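Local atomic coordinates of N2152 (PDB entry 5U22), a protein that probably hydrolyses rare arabinosyl substrates, as a family 39 glycoside hydrolase built of a TIM barrel and a beta sandwich, from an anaerobic rumen fungus. Residues N323-V335 with S343-K355. Sequence-based numbering, arbitrary orientation.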
loop_
_atom_site.group_PDB
_atom_site.type_symbol
_atom_site.label_atom_id
_atom_site.label_comp_id
_atom_site.label_asym_id
_atom_site.label_seq_id
_atom_site.Cartn_x
_atom_site.Cartn_y
_atom_site.Cartn_z
ATOM N N ASN A 323 -6.371 -4.300 -19.060
ATOM C CA ASN A 323 -5.209 -5.183 -19.014
ATOM C C ASN A 323 -4.401 -4.905 -17.754
ATOM O O ASN A 323 -3.651 -3.922 -17.705
ATOM C CB ASN A 323 -4.324 -4.987 -20.253
ATOM C CG ASN A 323 -3.089 -5.894 -20.247
ATOM O OD1 ASN A 323 -2.951 -6.768 -19.400
ATOM N ND2 ASN A 323 -2.199 -5.688 -21.208
ATOM N N GLU A 324 -4.561 -5.738 -16.724
ATOM C CA GLU A 324 -3.856 -5.496 -15.468
ATOM C C GLU A 324 -2.355 -5.717 -15.584
ATOM O O GLU A 324 -1.620 -5.367 -14.656
ATOM C CB GLU A 324 -4.402 -6.391 -14.358
ATOM C CG GLU A 324 -4.016 -7.863 -14.507
ATOM C CD GLU A 324 -3.986 -8.578 -13.169
ATOM O OE1 GLU A 324 -4.078 -7.881 -12.127
ATOM O OE2 GLU A 324 -3.872 -9.827 -13.156
ATOM N N ASN A 325 -1.885 -6.300 -16.680
ATOM C CA ASN A 325 -0.454 -6.524 -16.887
ATOM C C ASN A 325 0.159 -5.445 -17.759
ATOM O O ASN A 325 0.959 -5.731 -18.653
ATOM C CB ASN A 325 -0.227 -7.902 -17.496
ATOM C CG ASN A 325 -0.788 -9.003 -16.631
ATOM O OD1 ASN A 325 -0.360 -9.184 -15.495
ATOM N ND2 ASN A 325 -1.778 -9.729 -17.153
ATOM N N SER A 326 -0.201 -4.191 -17.504
ATOM C CA SER A 326 0.183 -3.052 -18.327
ATOM C C SER A 326 -0.016 -1.793 -17.493
ATOM O O SER A 326 -0.378 -1.867 -16.318
ATOM C CB SER A 326 -0.660 -2.981 -19.599
ATOM O OG SER A 326 -1.946 -2.475 -19.271
ATOM N N LYS A 327 0.185 -0.632 -18.113
ATOM C CA LYS A 327 -0.035 0.632 -17.419
ATOM C C LYS A 327 -1.505 1.032 -17.341
ATOM O O LYS A 327 -1.806 2.050 -16.712
ATOM C CB LYS A 327 0.757 1.747 -18.102
ATOM C CG LYS A 327 2.260 1.509 -18.081
ATOM C CD LYS A 327 3.026 2.658 -18.710
ATOM C CE LYS A 327 4.502 2.576 -18.346
ATOM N NZ LYS A 327 5.106 1.297 -18.816
ATOM N N LEU A 328 -2.424 0.262 -17.931
ATOM C CA LEU A 328 -3.757 0.791 -18.181
ATOM C C LEU A 328 -4.599 0.862 -16.910
ATOM O O LEU A 328 -4.362 0.156 -15.922
ATOM C CB LEU A 328 -4.498 -0.038 -19.234
ATOM C CG LEU A 328 -3.803 -0.047 -20.603
ATOM C CD1 LEU A 328 -4.598 -0.848 -21.623
ATOM C CD2 LEU A 328 -3.563 1.368 -21.080
ATOM N N ILE A 329 -5.585 1.763 -16.968
ATOM C CA ILE A 329 -6.612 2.033 -15.964
ATOM C C ILE A 329 -7.103 0.768 -15.261
ATOM O O ILE A 329 -7.324 -0.271 -15.889
ATOM C CB ILE A 329 -7.778 2.793 -16.624
ATOM C CG1 ILE A 329 -8.876 3.144 -15.610
ATOM C CG2 ILE A 329 -8.345 1.991 -17.821
ATOM C CD1 ILE A 329 -9.769 4.232 -16.121
ATOM N N ASP A 330 -7.274 0.857 -13.946
ATOM C CA ASP A 330 -7.663 -0.281 -13.122
ATOM C C ASP A 330 -8.336 0.286 -11.878
ATOM O O ASP A 330 -8.383 1.503 -11.690
ATOM C CB ASP A 330 -6.436 -1.130 -12.785
ATOM C CG ASP A 330 -6.774 -2.560 -12.434
ATOM O OD1 ASP A 330 -7.942 -2.870 -12.111
ATOM O OD2 ASP A 330 -5.843 -3.386 -12.480
ATOM N N GLY A 331 -8.826 -0.587 -11.008
ATOM C CA GLY A 331 -9.461 -0.070 -9.805
ATOM C C GLY A 331 -10.026 -1.164 -8.928
ATOM O O GLY A 331 -9.787 -2.353 -9.143
ATOM N N ALA A 332 -10.791 -0.737 -7.923
ATOM C CA ALA A 332 -11.306 -1.649 -6.917
ATOM C C ALA A 332 -12.744 -1.290 -6.591
ATOM O O ALA A 332 -13.152 -0.129 -6.688
ATOM C CB ALA A 332 -10.461 -1.610 -5.634
ATOM N N ALA A 333 -13.505 -2.296 -6.174
ATOM C CA ALA A 333 -14.926 -2.102 -5.939
ATOM C C ALA A 333 -15.327 -2.789 -4.650
ATOM O O ALA A 333 -14.797 -3.852 -4.316
ATOM C CB ALA A 333 -15.762 -2.650 -7.094
ATOM N N SER A 334 -16.275 -2.180 -3.934
ATOM C CA SER A 334 -16.789 -2.758 -2.700
ATOM C C SER A 334 -18.313 -2.794 -2.740
ATOM O O SER A 334 -18.961 -1.965 -3.390
ATOM C CB SER A 334 -16.304 -1.972 -1.472
ATOM O OG SER A 334 -16.835 -0.660 -1.484
ATOM N N VAL A 335 -18.882 -3.784 -2.060
ATOM C CA VAL A 335 -20.328 -3.905 -1.903
ATOM C C VAL A 335 -20.619 -4.073 -0.425
ATOM O O VAL A 335 -19.994 -4.907 0.236
ATOM C CB VAL A 335 -20.911 -5.094 -2.689
ATOM C CG1 VAL A 335 -22.415 -5.201 -2.423
ATOM C CG2 VAL A 335 -20.628 -4.966 -4.170
ATOM N N SER A 343 -19.480 0.788 -4.325
ATOM C CA SER A 343 -18.510 1.832 -4.637
ATOM C C SER A 343 -17.443 1.267 -5.562
ATOM O O SER A 343 -16.897 0.197 -5.298
ATOM C CB SER A 343 -17.858 2.383 -3.369
ATOM O OG SER A 343 -16.913 3.399 -3.695
ATOM N N PHE A 344 -17.125 2.006 -6.618
ATOM C CA PHE A 344 -16.121 1.611 -7.603
ATOM C C PHE A 344 -15.203 2.804 -7.820
ATOM O O PHE A 344 -15.664 3.858 -8.269
ATOM C CB PHE A 344 -16.788 1.190 -8.919
ATOM C CG PHE A 344 -15.816 0.760 -9.990
ATOM C CD1 PHE A 344 -14.583 0.219 -9.648
ATOM C CD2 PHE A 344 -16.137 0.887 -11.332
ATOM C CE1 PHE A 344 -13.680 -0.175 -10.630
ATOM C CE2 PHE A 344 -15.238 0.480 -12.322
ATOM C CZ PHE A 344 -14.010 -0.049 -11.958
ATOM N N ILE A 345 -13.922 2.660 -7.470
ATOM C CA ILE A 345 -12.935 3.716 -7.693
ATOM C C ILE A 345 -11.916 3.228 -8.707
ATOM O O ILE A 345 -11.507 2.061 -8.675
ATOM C CB ILE A 345 -12.246 4.163 -6.384
ATOM C CG1 ILE A 345 -11.456 3.015 -5.745
ATOM C CG2 ILE A 345 -13.275 4.669 -5.395
ATOM C CD1 ILE A 345 -10.772 3.423 -4.425
ATOM N N PHE A 346 -11.497 4.119 -9.607
ATOM C CA PHE A 346 -10.650 3.685 -10.707
ATOM C C PHE A 346 -9.932 4.889 -11.301
ATOM O O PHE A 346 -10.286 6.045 -11.058
ATOM C CB PHE A 346 -11.471 2.946 -11.773
ATOM C CG PHE A 346 -12.678 3.711 -12.254
ATOM C CD1 PHE A 346 -13.885 3.621 -11.574
ATOM C CD2 PHE A 346 -12.608 4.512 -13.388
ATOM C CE1 PHE A 346 -15.016 4.314 -12.022
ATOM C CE2 PHE A 346 -13.722 5.201 -13.848
ATOM C CZ PHE A 346 -14.925 5.112 -13.161
ATOM N N GLY A 347 -8.919 4.598 -12.104
ATOM C CA GLY A 347 -8.121 5.650 -12.697
ATOM C C GLY A 347 -6.903 5.086 -13.385
ATOM O O GLY A 347 -6.535 3.930 -13.148
ATOM N N GLY A 348 -6.274 5.885 -14.233
ATOM C CA GLY A 348 -5.098 5.459 -14.954
ATOM C C GLY A 348 -5.230 5.644 -16.453
ATOM O O GLY A 348 -6.312 5.950 -16.976
ATOM N N PRO A 349 -4.099 5.465 -17.177
ATOM C CA PRO A 349 -4.103 5.540 -18.646
ATOM C C PRO A 349 -5.316 4.878 -19.285
ATOM O O PRO A 349 -5.664 3.738 -18.960
ATOM C CB PRO A 349 -2.800 4.820 -19.023
ATOM C CG PRO A 349 -1.876 5.177 -17.857
ATOM C CD PRO A 349 -2.757 5.178 -16.635
ATOM N N ASN A 350 -5.988 5.598 -20.178
ATOM C CA ASN A 350 -7.206 5.080 -20.786
ATOM C C ASN A 350 -7.443 5.805 -22.103
ATOM O O ASN A 350 -6.752 6.773 -22.440
ATOM C CB ASN A 350 -8.407 5.239 -19.840
ATOM C CG ASN A 350 -8.749 6.689 -19.570
ATOM O OD1 ASN A 350 -9.373 7.358 -20.396
ATOM N ND2 ASN A 350 -8.345 7.185 -18.403
ATOM N N ASP A 351 -8.453 5.335 -22.839
ATOM C CA ASP A 351 -8.670 5.786 -24.208
ATOM C C ASP A 351 -9.502 7.064 -24.310
ATOM O O ASP A 351 -9.799 7.508 -25.430
ATOM C CB ASP A 351 -9.313 4.662 -25.032
ATOM C CG ASP A 351 -8.300 3.630 -25.485
ATOM O OD1 ASP A 351 -7.080 3.891 -25.355
ATOM O OD2 ASP A 351 -8.717 2.572 -26.003
ATOM N N GLY A 352 -9.867 7.676 -23.186
ATOM C CA GLY A 352 -10.530 8.962 -23.179
ATOM C C GLY A 352 -12.027 8.885 -22.998
ATOM O O GLY A 352 -12.670 9.931 -22.831
ATOM N N SER A 353 -12.592 7.680 -23.082
ATOM C CA SER A 353 -13.931 7.348 -22.619
ATOM C C SER A 353 -13.812 6.121 -21.732
ATOM O O SER A 353 -12.942 5.273 -21.943
ATOM C CB SER A 353 -14.895 7.049 -23.784
ATOM O OG SER A 353 -15.204 8.228 -24.506
ATOM N N VAL A 354 -14.689 6.015 -20.743
ATOM C CA VAL A 354 -14.736 4.843 -19.881
ATOM C C VAL A 354 -16.163 4.312 -19.825
ATOM O O VAL A 354 -17.120 5.079 -19.684
ATOM C CB VAL A 354 -14.224 5.156 -18.460
ATOM C CG1 VAL A 354 -14.532 3.990 -17.512
ATOM C CG2 VAL A 354 -12.732 5.455 -18.498
ATOM N N LYS A 355 -16.296 2.997 -19.925
ATOM C CA LYS A 355 -17.560 2.300 -19.738
ATOM C C LYS A 355 -17.380 1.374 -18.548
ATOM O O LYS A 355 -16.585 0.426 -18.608
ATOM C CB LYS A 355 -17.945 1.518 -20.991
ATOM C CG LYS A 355 -19.317 0.872 -20.952
ATOM C CD LYS A 355 -19.468 -0.031 -22.167
ATOM C CE LYS A 355 -20.891 -0.517 -22.351
ATOM N NZ LYS A 355 -21.003 -1.386 -23.577
#
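I329 and N350 meet just beyond the paired strands of an antiparallel beta hairpin, 330-336 with 341-347, in the beta sandwich that accompanies the TIM barrel of this glycoside hydrolase. The hairpin is a worked example of how regular pairing hands over to side-chain packing where strands end. Backbone bonds alternate along it from S334 and S343 to D330 and G347, and one more, from I329 N to P349 O at 2.8 Å, carries the connection past the last bridge. I329 packs against the loop that follows the last bridge. Its CB rests 3.3 Å from P349 O and close to G348 O; CG1, anti to the backbone N (chi1 -178°), runs alongside the G347 carbonyl, while CG2 lies against P349 O and N350 CB. At the tip, CD1 reaches the edge of the F346 ring, near its plane, with F346 CD2 4.0 Å from I329 CD1, and also touches V354 CG2 on the following strand. N350 crosses this isoleucine obliquely and fastens the turn: ND2 donates to G348 O at 2.8 Å, and OD1 accepts from G352 N in an Asx turn. T410 and N411 bind the same amide from outside. With an alanine here in place of N350, G348 O and G352 N would probably lose these partners and the turn beside I329 would be less firmly held. Glycines allow the close approach of the chains: at G331 a CB would collide with I345 O and F346 CB, and at G348 with I329 CA. On the barrel side, D330 forms salt bridges with R267 and R270 of helix 258-270, joining the hairpin to the TIM barrel. Farther along, F346 CD1 sits 3.4 Å above the plane of the F344 ring, over its centre, while A332 O meets that ring's edge at F344 CD1, 3.3 Å away.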